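Local coordinates for SIRV1 hypothetical protein ORF119 (Sulfolobus islandicus rudivirus 1 variant xx, PDB 2X3G) that is formally of unknown function but probably acts as a dimeric Rep-type nuclease that initiates replication of the viral genome, at residues 49-54 against 66-71; 15-20 against 90-95; 31-36 against 83-88; 5-10 against 101-106. One frame throughout, in Å; residues are numbered along the deposited sequence.

In the fold
The chain follows the beta-alpha-beta-beta-alpha-beta order of a ferredoxin-like fold, with sheet order 49-55, 64-71, 15-22, 89-94. Contacts 1 and 2 each join two strands of this sheet, and backbone hydrogen bonds between strands 64-71 and 15-22 link them. Contact 1 is buried at the centre of the chain; contact 2, at the outer strand 89-94, is only partly covered. Contacts 3 and 4 hold peripheral elements on opposite sides of the chain's centre and use no direct hydrogen bond between their segments. Contact 3 is a surface meeting of helix 30-44 with a loop, bridged by water, whereas contact 4 is an apolar pairing of helices 2-10 and 99-109.

Contact 1 of 4, residues 49-54 against 66-71; sequences HVFSIK and HILVFT
The F70 ring turns an edge to H49: H49 O lies close to the ring plane, 3.6 Å from F70 CD1, while H49 CB approaches the same ring carbon. The F51 ring is met obliquely by L68 CD1, and F51 CB and L68 CB stand 4.1 Å apart at the base of the two side chains. These residues belong to a beta hairpin, strands 49-55 and 64-71 of the ferredoxin-like sheet; segments 49-54 and 66-71 run antiparallel, at 175°. H49-F70, F51-L68 and I53-H66 are the hydrogen-bonded pairs, each closed by two N-H...O bonds; that from F51 N to L68 O is 2.8 Å long and 167° at the hydrogen. The non-hydrogen-bonded pairs V50-V69 and S52-I67 add CA-H...O contacts, such as V50 CA to L68 O at 3.3 Å.

Aromatic groups gather on the face of H49, F51, H66 and F70. There the ring of F9, from helix 2-10, stacks on H49 and meets F70 edge-to-face. H66 ND1 is bonded to T20 OG1, and H66 with H64 gives a His-x-His pattern consistent with the metal-binding motif of HUH nucleases. On the other face, S52 OG bonds to R38 of helix 30-44, which also bonds to V50 O. Strand 49-55 also pairs with a strand of the second subunit, which carries the sheet across the interface. V50 CG1, anti to the backbone N (chi1 179°), extends to I67 CG2 at 3.6 Å.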
# COMPACT_ATOMS: atom_id res chain seq x y z
N HIS A 49 -5.46 -20.44 -8.05
CA HIS A 49 -5.55 -19.24 -7.19
C HIS A 49 -4.78 -18.09 -7.79
O HIS A 49 -3.79 -18.28 -8.50
CB HIS A 49 -5.00 -19.56 -5.81
CG HIS A 49 -5.84 -20.55 -5.06
ND1 HIS A 49 -7.10 -20.25 -4.60
CD2 HIS A 49 -5.60 -21.84 -4.74
CE1 HIS A 49 -7.60 -21.32 -4.00
NE2 HIS A 49 -6.71 -22.29 -4.06
N VAL A 50 -5.24 -16.88 -7.54
CA VAL A 50 -4.64 -15.70 -8.14
C VAL A 50 -4.52 -14.65 -7.06
O VAL A 50 -5.49 -14.35 -6.36
CB VAL A 50 -5.45 -15.15 -9.30
CG1 VAL A 50 -4.79 -13.88 -9.87
CG2 VAL A 50 -5.61 -16.20 -10.41
N PHE A 51 -3.29 -14.16 -6.89
CA PHE A 51 -2.98 -13.10 -5.94
C PHE A 51 -2.58 -11.89 -6.78
O PHE A 51 -1.78 -12.03 -7.69
CB PHE A 51 -1.83 -13.55 -5.05
CG PHE A 51 -1.47 -12.57 -3.98
CD1 PHE A 51 -2.42 -12.10 -3.09
CD2 PHE A 51 -0.16 -12.16 -3.82
CE1 PHE A 51 -2.09 -11.20 -2.10
CE2 PHE A 51 0.19 -11.27 -2.83
CZ PHE A 51 -0.77 -10.78 -1.97
N SER A 52 -3.17 -10.74 -6.49
CA SER A 52 -2.99 -9.57 -7.34
C SER A 52 -2.75 -8.33 -6.51
O SER A 52 -3.29 -8.20 -5.41
CB SER A 52 -4.22 -9.36 -8.24
OG SER A 52 -5.36 -8.92 -7.50
N ILE A 53 -1.92 -7.44 -7.07
CA ILE A 53 -1.59 -6.15 -6.47
C ILE A 53 -1.67 -5.10 -7.57
O ILE A 53 -1.12 -5.29 -8.65
CB ILE A 53 -0.14 -6.14 -5.92
CG1 ILE A 53 0.08 -7.30 -4.95
CG2 ILE A 53 0.17 -4.81 -5.25
CD1 ILE A 53 -0.69 -7.17 -3.69
N LYS A 54 -2.38 -4.01 -7.31
CA LYS A 54 -2.29 -2.80 -8.14
C LYS A 54 -1.47 -1.79 -7.36
O LYS A 54 -1.82 -1.44 -6.22
CB LYS A 54 -3.68 -2.23 -8.46
CG LYS A 54 -3.69 -0.85 -9.13
CD LYS A 54 -5.08 -0.22 -9.10
CE LYS A 54 -5.12 1.16 -9.74
NZ LYS A 54 -5.30 2.27 -8.75
N HIS A 66 1.00 -6.50 -10.31
CA HIS A 66 1.77 -7.73 -10.09
C HIS A 66 0.77 -8.82 -9.77
O HIS A 66 -0.16 -8.60 -9.00
CB HIS A 66 2.77 -7.60 -8.93
CG HIS A 66 3.80 -6.55 -9.13
ND1 HIS A 66 4.79 -6.64 -10.08
CD2 HIS A 66 3.99 -5.37 -8.48
CE1 HIS A 66 5.55 -5.56 -10.01
NE2 HIS A 66 5.08 -4.78 -9.06
N ILE A 67 0.97 -9.99 -10.35
CA ILE A 67 0.04 -11.08 -10.22
C ILE A 67 0.79 -12.38 -9.99
O ILE A 67 1.72 -12.68 -10.74
CB ILE A 67 -0.84 -11.20 -11.48
CG1 ILE A 67 -1.60 -9.90 -11.75
CG2 ILE A 67 -1.86 -12.32 -11.34
CD1 ILE A 67 -2.61 -10.04 -12.89
N LEU A 68 0.41 -13.14 -8.96
CA LEU A 68 0.81 -14.55 -8.85
C LEU A 68 -0.35 -15.44 -9.23
O LEU A 68 -1.47 -15.28 -8.74
CB LEU A 68 1.22 -14.92 -7.44
CG LEU A 68 2.57 -14.46 -6.96
CD1 LEU A 68 2.70 -14.90 -5.50
CD2 LEU A 68 3.68 -15.04 -7.81
N VAL A 69 -0.07 -16.37 -10.12
CA VAL A 69 -1.05 -17.37 -10.55
C VAL A 69 -0.49 -18.72 -10.11
O VAL A 69 0.61 -19.10 -10.48
CB VAL A 69 -1.27 -17.32 -12.08
CG1 VAL A 69 -2.14 -18.51 -12.55
CG2 VAL A 69 -1.91 -15.98 -12.51
N PHE A 70 -1.25 -19.42 -9.28
CA PHE A 70 -0.96 -20.79 -8.89
C PHE A 70 -1.89 -21.73 -9.64
O PHE A 70 -3.10 -21.62 -9.52
CB PHE A 70 -1.22 -20.93 -7.41
CG PHE A 70 -0.48 -19.94 -6.59
CD1 PHE A 70 -1.09 -18.75 -6.18
CD2 PHE A 70 0.84 -20.17 -6.21
CE1 PHE A 70 -0.41 -17.83 -5.41
CE2 PHE A 70 1.51 -19.27 -5.43
CZ PHE A 70 0.89 -18.09 -5.03
N THR A 71 -1.32 -22.68 -10.36
CA THR A 71 -2.08 -23.53 -11.26
C THR A 71 -1.31 -24.84 -11.53
O THR A 71 -0.09 -24.89 -11.43
CB THR A 71 -2.36 -22.80 -12.60
OG1 THR A 71 -3.22 -23.59 -13.43
CG2 THR A 71 -1.09 -22.48 -13.37

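Contact 2 of 4, residues 15-20 against 90-95; sequences YTYFIT and IRIELV
F18 O is gripped twice: by E93 N at 3.0 Å, with the donor tilted from the carbonyl plane, and by a water at 2.8 Å that also lies beside T20 OG1 and over a face of the F18 ring. The bond joins strands 15-22 and 89-94, antiparallel neighbours in the ferredoxin-like sheet, where the first strand of the fold pairs with its last. F18-E93 and T20-R91 are hydrogen-bonded pairs, with two backbone bonds each; Y17-L94 and I19-I92 are non-hydrogen-bonded. Beyond the end of the strand, V95 N still reaches T16 O at 2.8 Å, almost straight at 174°, and a second water spans T16 N and V95 O.

On the face of Y17 and I19, L94 lies side by side with Y17 and points the same way. L94 CD2 sits 3.9 Å from the Y17 ring centroid, a CH-pi contact over one face, displaced toward the rim. The same methyl also lies near the plane of the Y15 ring, so it touches both tyrosines, Y17 by its face and Y15 by its edge. I92 CG2 approaches Y17 CD1 obliquely, and I19 CG2 and I90 CG2 lie alongside each other. Helix 77-82 covers I90 and I92, and Y17 OH is bonded to L75 N.

The opposite face carries T16 and F18, packed with V95 toward helix 99-109. T16 OG1 is engaged by H10 ND1. With V95 CG1 anti to the backbone N (chi1 -179°), CG2 falls anti to the carbonyl carbon and touches F18 CB at 3.6 Å.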
# COMPACT_ATOMS: atom_id res chain seq x y z
N TYR A 15 2.71 -25.05 -10.93
CA TYR A 15 3.19 -23.81 -11.54
C TYR A 15 2.79 -22.59 -10.73
O TYR A 15 1.62 -22.43 -10.39
CB TYR A 15 2.64 -23.68 -12.96
CG TYR A 15 2.92 -24.89 -13.81
CD1 TYR A 15 4.20 -25.14 -14.26
CD2 TYR A 15 1.90 -25.82 -14.12
CE1 TYR A 15 4.48 -26.29 -15.02
CE2 TYR A 15 2.17 -26.94 -14.86
CZ TYR A 15 3.45 -27.16 -15.33
OH TYR A 15 3.75 -28.28 -16.07
N THR A 16 3.78 -21.75 -10.43
CA THR A 16 3.57 -20.44 -9.83
C THR A 16 4.14 -19.42 -10.81
O THR A 16 5.35 -19.34 -10.99
CB THR A 16 4.33 -20.26 -8.51
OG1 THR A 16 3.92 -21.23 -7.54
CG2 THR A 16 4.07 -18.86 -7.98
N TYR A 17 3.25 -18.66 -11.44
CA TYR A 17 3.65 -17.65 -12.41
C TYR A 17 3.58 -16.28 -11.75
O TYR A 17 2.56 -15.93 -11.16
CB TYR A 17 2.70 -17.66 -13.60
CG TYR A 17 2.76 -18.90 -14.44
CD1 TYR A 17 3.77 -19.08 -15.36
CD2 TYR A 17 1.79 -19.91 -14.29
CE1 TYR A 17 3.82 -20.21 -16.15
CE2 TYR A 17 1.84 -21.06 -15.10
CZ TYR A 17 2.87 -21.19 -16.02
OH TYR A 17 2.96 -22.29 -16.82
N PHE A 18 4.67 -15.53 -11.87
CA PHE A 18 4.77 -14.15 -11.40
C PHE A 18 4.74 -13.27 -12.64
O PHE A 18 5.66 -13.29 -13.44
CB PHE A 18 6.07 -13.96 -10.58
CG PHE A 18 6.35 -12.54 -10.20
CD1 PHE A 18 5.34 -11.73 -9.71
CD2 PHE A 18 7.63 -12.02 -10.31
CE1 PHE A 18 5.59 -10.41 -9.39
CE2 PHE A 18 7.90 -10.72 -9.98
CZ PHE A 18 6.88 -9.90 -9.51
N ILE A 19 3.62 -12.55 -12.79
CA ILE A 19 3.38 -11.69 -13.92
C ILE A 19 3.38 -10.22 -13.49
O ILE A 19 2.69 -9.83 -12.56
CB ILE A 19 2.00 -12.01 -14.51
CG1 ILE A 19 1.81 -13.53 -14.67
CG2 ILE A 19 1.77 -11.21 -15.82
CD1 ILE A 19 0.38 -13.93 -15.07
N THR A 20 4.19 -9.41 -14.18
CA THR A 20 4.20 -8.00 -13.96
C THR A 20 3.70 -7.32 -15.22
O THR A 20 4.16 -7.60 -16.32
CB THR A 20 5.60 -7.51 -13.62
OG1 THR A 20 6.09 -8.29 -12.54
CG2 THR A 20 5.58 -6.04 -13.21
N ILE A 90 4.48 -6.66 -20.45
CA ILE A 90 4.20 -7.81 -19.62
C ILE A 90 5.45 -8.68 -19.51
O ILE A 90 6.10 -8.96 -20.51
CB ILE A 90 3.04 -8.67 -20.22
CG1 ILE A 90 1.75 -7.84 -20.26
CG2 ILE A 90 2.88 -9.95 -19.44
CD1 ILE A 90 0.57 -8.46 -21.02
N ARG A 91 5.75 -9.11 -18.29
CA ARG A 91 6.80 -10.08 -18.05
C ARG A 91 6.19 -11.23 -17.28
O ARG A 91 5.36 -11.02 -16.40
CB ARG A 91 7.94 -9.41 -17.28
CG ARG A 91 9.08 -10.31 -16.94
CD ARG A 91 10.07 -9.52 -16.09
NE ARG A 91 11.14 -10.38 -15.62
CZ ARG A 91 12.24 -9.93 -15.04
NH1 ARG A 91 12.43 -8.63 -14.88
NH2 ARG A 91 13.16 -10.79 -14.66
N ILE A 92 6.56 -12.45 -17.66
CA ILE A 92 6.07 -13.64 -16.99
C ILE A 92 7.27 -14.50 -16.60
O ILE A 92 8.13 -14.77 -17.41
CB ILE A 92 5.10 -14.47 -17.88
CG1 ILE A 92 3.94 -13.61 -18.36
CG2 ILE A 92 4.58 -15.72 -17.11
CD1 ILE A 92 2.96 -14.34 -19.32
N GLU A 93 7.28 -14.93 -15.33
CA GLU A 93 8.36 -15.74 -14.79
C GLU A 93 7.71 -16.91 -14.08
O GLU A 93 6.66 -16.77 -13.46
CB GLU A 93 9.19 -14.94 -13.76
CG GLU A 93 10.11 -13.86 -14.31
CD GLU A 93 11.33 -14.40 -15.04
OE1 GLU A 93 11.66 -15.60 -14.88
OE2 GLU A 93 11.95 -13.63 -15.80
N LEU A 94 8.35 -18.07 -14.16
CA LEU A 94 7.98 -19.18 -13.31
C LEU A 94 8.80 -19.04 -12.07
O LEU A 94 10.02 -18.95 -12.15
CB LEU A 94 8.30 -20.53 -13.97
CG LEU A 94 7.15 -21.33 -14.55
CD1 LEU A 94 7.72 -22.71 -14.96
CD2 LEU A 94 5.98 -21.51 -13.58
N VAL A 95 8.15 -18.99 -10.92
CA VAL A 95 8.88 -18.84 -9.67
C VAL A 95 9.36 -20.21 -9.21
O VAL A 95 8.54 -21.08 -8.95
CB VAL A 95 7.99 -18.25 -8.56
CG1 VAL A 95 8.82 -18.09 -7.28
CG2 VAL A 95 7.41 -16.90 -9.03
O HOH W 1 6.58 -22.74 -9.80
O HOH W 2 7.27 -11.01 -13.77

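Contact 3 of 4, residues 31-36 against 83-88; sequences EKIFRK and HMPSHS
Apolar contact between I33 and two residues of the 83-88 loop carries this meeting. I33 projects from helix 30-44. Its CG2 touches the end of selenomethionine M84, 3.9 Å from CE and 4.0 Å from SE, and also comes near P85 CD, while I33 CD1 meets P85 CG at 4.0 Å. Both partners cross the isoleucine at about a right angle. M84 starts off away from the helix, but bends at chi2 (-67°) and chi3 bring its methyl back to I33.

Water supplies the polar link. One molecule donates to I33 O and to H83 O, each at 2.6 Å, tying a carbonyl of the helix to that of the first residue beyond helix 77-82.

Within the loop, hydrogen bonds shape the chain after the contact. P85 to S88 form a type II beta turn, and P85 O accepts from both S88 N and S88 OG. The hydroxyl is 2.6 Å away and lies above the carbonyl plane, on the same face as the amide, so the turn is closed by backbone and side chain together.

The contact lies at the surface and joins the helix after strand 15-22 to the connection leading into strand 89-94. H83 stacks on Y40 of helix 30-44 while its ND1 bonds to R79 O of helix 77-82, and M84 also touches F37 of helix 30-44 and I21 and I67 of the sheet.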
# COMPACT_ATOMS: atom_id res chain seq x y z
N GLU A 31 -10.71 -3.14 -11.89
CA GLU A 31 -11.62 -4.14 -11.35
C GLU A 31 -12.02 -5.13 -12.43
O GLU A 31 -11.88 -6.34 -12.26
CB GLU A 31 -12.88 -3.50 -10.76
CG GLU A 31 -12.66 -2.69 -9.50
CD GLU A 31 -13.96 -2.41 -8.75
OE1 GLU A 31 -13.89 -2.18 -7.52
OE2 GLU A 31 -15.05 -2.43 -9.38
N LYS A 32 -12.50 -4.60 -13.55
CA LYS A 32 -12.97 -5.41 -14.67
C LYS A 32 -11.83 -6.26 -15.25
O LYS A 32 -12.03 -7.43 -15.57
CB LYS A 32 -13.57 -4.53 -15.76
CG LYS A 32 -14.50 -5.25 -16.72
CD LYS A 32 -15.34 -4.26 -17.53
CE LYS A 32 -16.71 -4.83 -17.88
NZ LYS A 32 -17.65 -3.77 -18.37
N ILE A 33 -10.66 -5.64 -15.37
CA ILE A 33 -9.45 -6.32 -15.87
C ILE A 33 -9.10 -7.51 -15.01
O ILE A 33 -8.97 -8.62 -15.51
CB ILE A 33 -8.22 -5.36 -15.91
CG1 ILE A 33 -8.42 -4.25 -16.95
CG2 ILE A 33 -6.95 -6.11 -16.23
CD1 ILE A 33 -7.77 -2.94 -16.56
N PHE A 34 -8.91 -7.26 -13.72
CA PHE A 34 -8.54 -8.32 -12.79
C PHE A 34 -9.62 -9.40 -12.71
O PHE A 34 -9.31 -10.59 -12.71
CB PHE A 34 -8.28 -7.75 -11.38
CG PHE A 34 -6.92 -7.09 -11.20
CD1 PHE A 34 -6.02 -6.92 -12.25
CD2 PHE A 34 -6.57 -6.60 -9.95
CE1 PHE A 34 -4.79 -6.31 -12.04
CE2 PHE A 34 -5.32 -5.98 -9.74
CZ PHE A 34 -4.44 -5.84 -10.78
N ARG A 35 -10.88 -8.99 -12.63
CA ARG A 35 -11.98 -9.95 -12.60
C ARG A 35 -12.00 -10.86 -13.83
O ARG A 35 -12.05 -12.08 -13.71
CB ARG A 35 -13.32 -9.23 -12.48
CG ARG A 35 -14.51 -10.16 -12.67
CD ARG A 35 -15.81 -9.47 -12.37
NE ARG A 35 -16.13 -8.39 -13.31
CZ ARG A 35 -16.54 -8.56 -14.57
NH1 ARG A 35 -16.66 -9.77 -15.11
NH2 ARG A 35 -16.82 -7.50 -15.31
N LYS A 36 -11.95 -10.25 -15.01
CA LYS A 36 -11.97 -11.03 -16.24
C LYS A 36 -10.73 -11.89 -16.40
O LYS A 36 -10.80 -13.01 -16.93
CB LYS A 36 -12.13 -10.12 -17.46
CG LYS A 36 -13.56 -9.66 -17.70
CD LYS A 36 -13.74 -9.11 -19.09
CE LYS A 36 -15.18 -9.27 -19.56
NZ LYS A 36 -15.55 -8.30 -20.61
N HIS A 83 -5.90 -11.01 -22.17
CA HIS A 83 -6.70 -10.62 -21.01
C HIS A 83 -6.08 -9.51 -20.18
O HIS A 83 -6.43 -9.32 -19.01
CB HIS A 83 -6.98 -11.85 -20.14
CG HIS A 83 -7.86 -12.85 -20.82
ND1 HIS A 83 -7.37 -13.98 -21.43
CD2 HIS A 83 -9.20 -12.87 -21.01
CE1 HIS A 83 -8.37 -14.66 -21.95
NE2 HIS A 83 -9.49 -14.00 -21.72
N MSE A 84 -5.16 -8.76 -20.78
CA MSE A 84 -4.55 -7.62 -20.13
C MSE A 84 -4.69 -6.42 -21.05
O MSE A 84 -4.94 -6.59 -22.25
CB MSE A 84 -3.08 -7.91 -19.78
CG MSE A 84 -2.87 -8.72 -18.51
SE MSE A 84 -3.39 -7.72 -16.89
CE MSE A 84 -4.47 -9.08 -15.98
N PRO A 85 -4.56 -5.20 -20.49
CA PRO A 85 -4.75 -3.99 -21.29
C PRO A 85 -3.88 -3.97 -22.53
O PRO A 85 -2.75 -4.46 -22.51
CB PRO A 85 -4.33 -2.86 -20.33
CG PRO A 85 -4.61 -3.41 -18.98
CD PRO A 85 -4.27 -4.88 -19.08
N SER A 86 -4.44 -3.42 -23.61
CA SER A 86 -3.75 -3.33 -24.87
C SER A 86 -2.42 -2.57 -24.72
O SER A 86 -2.34 -1.57 -24.01
CB SER A 86 -4.66 -2.65 -25.89
OG SER A 86 -4.06 -2.65 -27.17
N HIS A 87 -1.37 -3.09 -25.35
CA HIS A 87 -0.06 -2.48 -25.36
C HIS A 87 0.59 -2.42 -23.98
O HIS A 87 1.43 -1.56 -23.72
CB HIS A 87 -0.12 -1.08 -25.99
CG HIS A 87 -0.70 -1.06 -27.37
ND1 HIS A 87 -2.06 -0.94 -27.61
CD2 HIS A 87 -0.11 -1.15 -28.59
CE1 HIS A 87 -2.28 -0.96 -28.92
NE2 HIS A 87 -1.11 -1.08 -29.53
N SER A 88 0.19 -3.33 -23.09
CA SER A 88 0.85 -3.49 -21.80
C SER A 88 2.24 -4.02 -22.04
O SER A 88 2.46 -4.74 -23.01
CB SER A 88 0.10 -4.50 -20.94
OG SER A 88 -1.13 -3.98 -20.48
O HOH W 3 -8.81 -8.92 -18.07

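Contact 4 of 4, residues 5-10 against 101-106; sequences KVLNFH and DIKNVY
I102 is the tight centre of this helix pair, pressed over a face of the H10 imidazole and into the neighbouring V6 and L7. Helices 2-10 and 99-109 pack on one face of the ferredoxin-like sheet; the axes of segments 5-10 and 101-106 approach to 10.4 Å at 138°. I102 CB lies 3.7 Å from the H10 ring centroid, 29° off the ring normal, a CH-pi contact; H10 CD2 is its nearest ring atom, at 3.3 Å. The imidazole is fixed from both nitrogens: ND1 bonds to T16 OG1 and NE2 to P96 O, which ties the helix end to the first strand and to the loop before helix 99-109. The branches of I102 are shared out. CG1, anti to the backbone N (chi1 -167°), runs along the H10 ring to V6 CG1 at 3.6 Å, and CG2 takes the crowded position between N and the carbonyl carbon.

The solvent side is looser. Exposed K103 passes its extended aliphatic chain by the L7 methyls, with CG 4.1 Å from L7 CD2. Also loose is the end of the interface, where Y106 CD1 meets V6 CG2 obliquely and the Y106 ring also reaches F51. L7 CD2 abuts I102 CG2 at 3.5 Å.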
# COMPACT_ATOMS: atom_id res chain seq x y z
N LYS A 5 -0.77 -18.05 2.89
CA LYS A 5 -1.52 -18.62 1.77
C LYS A 5 -0.60 -18.75 0.54
O LYS A 5 -0.58 -19.80 -0.11
CB LYS A 5 -2.74 -17.77 1.39
CG LYS A 5 -3.96 -17.94 2.28
CD LYS A 5 -5.14 -17.15 1.70
CE LYS A 5 -6.49 -17.71 2.13
NZ LYS A 5 -6.81 -17.51 3.56
N VAL A 6 0.16 -17.70 0.25
CA VAL A 6 1.08 -17.71 -0.88
C VAL A 6 2.06 -18.87 -0.76
O VAL A 6 2.31 -19.57 -1.72
CB VAL A 6 1.83 -16.36 -1.05
CG1 VAL A 6 3.08 -16.50 -1.95
CG2 VAL A 6 0.87 -15.30 -1.62
N LEU A 7 2.62 -19.10 0.42
CA LEU A 7 3.56 -20.22 0.60
C LEU A 7 2.90 -21.57 0.41
O LEU A 7 3.46 -22.46 -0.23
CB LEU A 7 4.17 -20.19 1.99
CG LEU A 7 5.08 -19.00 2.21
CD1 LEU A 7 5.22 -18.75 3.68
CD2 LEU A 7 6.45 -19.21 1.54
N ASN A 8 1.74 -21.73 1.01
CA ASN A 8 0.95 -22.94 0.85
C ASN A 8 0.63 -23.28 -0.60
O ASN A 8 0.85 -24.42 -1.04
CB ASN A 8 -0.33 -22.88 1.70
CG ASN A 8 -0.10 -23.38 3.11
OD1 ASN A 8 0.72 -24.27 3.34
ND2 ASN A 8 -0.84 -22.82 4.08
N PHE A 9 0.16 -22.30 -1.36
CA PHE A 9 -0.16 -22.52 -2.76
C PHE A 9 1.12 -22.74 -3.56
O PHE A 9 1.19 -23.62 -4.40
CB PHE A 9 -0.94 -21.35 -3.36
CG PHE A 9 -2.27 -21.08 -2.71
CD1 PHE A 9 -2.97 -22.06 -2.03
CD2 PHE A 9 -2.85 -19.84 -2.84
CE1 PHE A 9 -4.20 -21.79 -1.47
CE2 PHE A 9 -4.08 -19.57 -2.29
CZ PHE A 9 -4.75 -20.53 -1.59
N HIS A 10 2.17 -21.98 -3.27
CA HIS A 10 3.41 -22.13 -4.03
C HIS A 10 3.89 -23.58 -4.02
O HIS A 10 4.37 -24.10 -5.02
CB HIS A 10 4.50 -21.26 -3.43
CG HIS A 10 5.75 -21.21 -4.25
ND1 HIS A 10 5.74 -21.06 -5.62
CD2 HIS A 10 7.05 -21.29 -3.88
CE1 HIS A 10 6.99 -21.04 -6.06
NE2 HIS A 10 7.80 -21.15 -5.02
N ASP A 101 12.85 -17.69 -2.87
CA ASP A 101 12.39 -17.08 -4.10
C ASP A 101 10.98 -16.56 -3.98
O ASP A 101 10.71 -15.44 -4.38
CB ASP A 101 12.49 -18.03 -5.28
CG ASP A 101 13.90 -18.22 -5.77
OD1 ASP A 101 14.79 -17.39 -5.45
OD2 ASP A 101 14.13 -19.22 -6.45
N ILE A 102 10.07 -17.37 -3.44
CA ILE A 102 8.66 -16.93 -3.34
C ILE A 102 8.52 -15.78 -2.34
O ILE A 102 7.79 -14.83 -2.61
CB ILE A 102 7.65 -18.12 -3.07
CG1 ILE A 102 6.21 -17.64 -3.31
CG2 ILE A 102 7.82 -18.73 -1.69
CD1 ILE A 102 5.95 -17.24 -4.76
N LYS A 103 9.25 -15.85 -1.22
CA LYS A 103 9.24 -14.75 -0.26
C LYS A 103 9.80 -13.47 -0.83
O LYS A 103 9.30 -12.41 -0.53
CB LYS A 103 9.99 -15.14 0.99
CG LYS A 103 9.25 -16.16 1.82
CD LYS A 103 9.95 -16.37 3.15
CE LYS A 103 9.10 -17.23 4.06
NZ LYS A 103 9.76 -17.45 5.35
N ASN A 104 10.85 -13.55 -1.64
CA ASN A 104 11.40 -12.34 -2.27
C ASN A 104 10.41 -11.74 -3.28
O ASN A 104 10.30 -10.50 -3.43
CB ASN A 104 12.75 -12.63 -2.92
CG ASN A 104 13.89 -12.69 -1.93
OD1 ASN A 104 13.89 -12.01 -0.89
ND2 ASN A 104 14.90 -13.49 -2.25
N VAL A 105 9.68 -12.61 -3.97
CA VAL A 105 8.65 -12.17 -4.91
C VAL A 105 7.51 -11.49 -4.14
O VAL A 105 7.12 -10.39 -4.46
CB VAL A 105 8.11 -13.32 -5.80
CG1 VAL A 105 6.83 -12.93 -6.47
CG2 VAL A 105 9.13 -13.74 -6.86
N TYR A 106 7.01 -12.15 -3.11
CA TYR A 106 5.97 -11.56 -2.25
C TYR A 106 6.37 -10.19 -1.70
O TYR A 106 5.58 -9.23 -1.72
CB TYR A 106 5.67 -12.50 -1.10
CG TYR A 106 4.58 -11.99 -0.19
CD1 TYR A 106 3.24 -12.21 -0.50
CD2 TYR A 106 4.88 -11.27 0.96
CE1 TYR A 106 2.23 -11.75 0.32
CE2 TYR A 106 3.86 -10.80 1.79
CZ TYR A 106 2.54 -11.06 1.44
OH TYR A 106 1.52 -10.60 2.23